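Local coordinates for protein glycerol dehydratase (Clostridium butyricum, PDB 1R9D) that probably acts as a glycyl-radical lyase that dehydrates glycerol without coenzyme B12, and is captured here with glycerol bound, at residues A[409-412]-A[413-417]. Sequence-based numbering, arbitrary orientation.
Sequences EVII and PALVS
Val410 O accepts a hydrogen bond from Ala414 N at 3.1 Å, the first of four consecutive i to i+4 bonds that illustrate how a helix accommodates an internal proline. Leu415 N binds Ile411 O at 2.9 Å, lying 21° off the plane of that carbonyl, and Val416 N follows on Ile412 O at 3.0 Å. Pro413 O, though its own nitrogen is no donor, accepts Ser417 N at 2.9 Å. One rung before the series the ladder is broken: the nitrogen of Pro413 carries no hydrogen, and Glu409 O instead faces the proline ring, with Pro413 CG 3.3 Å away. The helix is kinked at this point. In this pyruvate formate lyase-like chain, helix 408-417 directly follows strand 404-407, an inner strand of a mixed sheet, and helix 422-426 packs against its Ile412, Leu415 and Val416 side chains. One turn apart and pointing the same way, CG2 of Ile411 meets CD1 of Leu415 at 3.8 Å; a chi1 of -65° sets that CG2 anti to the backbone nitrogen of Ile411, beside its carbonyl carbon. At the start of the helix, Glu409 OE2 accepts a hydrogen bond from the backbone N of Asn382, outside the helix.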
ATOM      1  N   GLU A 409     -31.534 -27.419   4.785  1.00 21.89           N
ATOM      2  CA  GLU A 409     -31.701 -27.669   6.216  1.00 22.71           C
ATOM      3  C   GLU A 409     -30.416 -27.621   7.035  1.00 22.75           C
ATOM      4  O   GLU A 409     -30.453 -27.333   8.230  1.00 23.78           O
ATOM      5  CB  GLU A 409     -32.425 -29.003   6.418  1.00 24.94           C
ATOM      6  CG  GLU A 409     -33.782 -29.105   5.693  1.00 26.15           C
ATOM      7  CD  GLU A 409     -34.815 -28.096   6.179  1.00 29.98           C
ATOM      8  OE1 GLU A 409     -34.873 -27.843   7.404  1.00 31.11           O
ATOM      9  OE2 GLU A 409     -35.592 -27.571   5.343  1.00 27.02           O
ATOM     10  N   VAL A 410     -29.282 -27.909   6.404  1.00 21.55           N
ATOM     11  CA  VAL A 410     -27.991 -27.850   7.087  1.00 21.57           C
ATOM     12  C   VAL A 410     -27.275 -26.546   6.733  1.00 20.73           C
ATOM     13  O   VAL A 410     -26.743 -25.849   7.598  1.00 20.43           O
ATOM     14  CB  VAL A 410     -27.060 -29.029   6.676  1.00 22.53           C
ATOM     15  CG1 VAL A 410     -25.634 -28.773   7.163  1.00 25.30           C
ATOM     16  CG2 VAL A 410     -27.574 -30.327   7.262  1.00 25.34           C
ATOM     17  N   ILE A 411     -27.284 -26.208   5.450  1.00 20.65           N
ATOM     18  CA  ILE A 411     -26.594 -25.015   4.978  1.00 20.24           C
ATOM     19  C   ILE A 411     -27.059 -23.686   5.565  1.00 21.40           C
ATOM     20  O   ILE A 411     -26.231 -22.862   5.952  1.00 21.35           O
ATOM     21  CB  ILE A 411     -26.634 -24.952   3.434  1.00 21.61           C
ATOM     22  CG1 ILE A 411     -25.835 -26.130   2.871  1.00 20.79           C
ATOM     23  CG2 ILE A 411     -26.062 -23.622   2.942  1.00 19.95           C
ATOM     24  CD1 ILE A 411     -25.932 -26.283   1.361  1.00 20.86           C
ATOM     25  N   ILE A 412     -28.367 -23.472   5.638  1.00 22.52           N
ATOM     26  CA  ILE A 412     -28.885 -22.220   6.180  1.00 23.30           C
ATOM     27  C   ILE A 412     -28.419 -22.004   7.627  1.00 23.78           C
ATOM     28  O   ILE A 412     -27.849 -20.959   7.944  1.00 23.50           O
ATOM     29  CB  ILE A 412     -30.431 -22.170   6.052  1.00 23.77           C
ATOM     30  CG1 ILE A 412     -30.805 -22.105   4.564  1.00 24.70           C
ATOM     31  CG2 ILE A 412     -30.991 -20.957   6.782  1.00 24.05           C
ATOM     32  CD1 ILE A 412     -32.297 -22.158   4.273  1.00 27.24           C
ATOM     33  N   PRO A 413     -28.636 -22.989   8.521  1.00 24.96           N
ATOM     34  CA  PRO A 413     -28.198 -22.833   9.916  1.00 25.49           C
ATOM     35  C   PRO A 413     -26.682 -22.617  10.017  1.00 25.39           C
ATOM     36  O   PRO A 413     -26.209 -21.782  10.792  1.00 25.99           O
ATOM     37  CB  PRO A 413     -28.623 -24.152  10.563  1.00 26.09           C
ATOM     38  CG  PRO A 413     -29.826 -24.542   9.778  1.00 27.29           C
ATOM     39  CD  PRO A 413     -29.431 -24.219   8.357  1.00 24.99           C
ATOM     40  N   ALA A 414     -25.921 -23.385   9.240  1.00 24.32           N
ATOM     41  CA  ALA A 414     -24.469 -23.257   9.243  1.00 23.60           C
ATOM     42  C   ALA A 414     -24.042 -21.837   8.854  1.00 23.15           C
ATOM     43  O   ALA A 414     -23.110 -21.278   9.437  1.00 23.05           O
ATOM     44  CB  ALA A 414     -23.850 -24.274   8.284  1.00 23.91           C
ATOM     45  N   LEU A 415     -24.723 -21.255   7.873  1.00 22.65           N
ATOM     46  CA  LEU A 415     -24.395 -19.900   7.435  1.00 22.46           C
ATOM     47  C   LEU A 415     -24.739 -18.859   8.500  1.00 22.18           C
ATOM     48  O   LEU A 415     -23.962 -17.930   8.740  1.00 22.60           O
ATOM     49  CB  LEU A 415     -25.126 -19.566   6.127  1.00 21.01           C
ATOM     50  CG  LEU A 415     -24.586 -20.268   4.877  1.00 22.14           C
ATOM     51  CD1 LEU A 415     -25.459 -19.928   3.660  1.00 22.55           C
ATOM     52  CD2 LEU A 415     -23.149 -19.827   4.639  1.00 23.62           C
ATOM     53  N   VAL A 416     -25.899 -19.003   9.134  1.00 23.51           N
ATOM     54  CA  VAL A 416     -26.293 -18.051  10.169  1.00 24.31           C
ATOM     55  C   VAL A 416     -25.286 -18.128  11.309  1.00 24.38           C
ATOM     56  O   VAL A 416     -24.973 -17.124  11.951  1.00 24.10           O
ATOM     57  CB  VAL A 416     -27.706 -18.345  10.723  1.00 24.50           C
ATOM     58  CG1 VAL A 416     -28.029 -17.370  11.848  1.00 25.83           C
ATOM     59  CG2 VAL A 416     -28.741 -18.218   9.615  1.00 25.06           C
ATOM     60  N   SER A 417     -24.781 -19.333  11.549  1.00 25.06           N
ATOM     61  CA  SER A 417     -23.797 -19.559  12.597  1.00 26.05           C
ATOM     62  C   SER A 417     -22.519 -18.774  12.286  1.00 25.47           C
ATOM     63  O   SER A 417     -21.804 -18.347  13.192  1.00 25.15           O
ATOM     64  CB  SER A 417     -23.482 -21.056  12.697  1.00 28.80           C
ATOM     65  OG  SER A 417     -22.497 -21.308  13.682  1.00 32.76           O
TER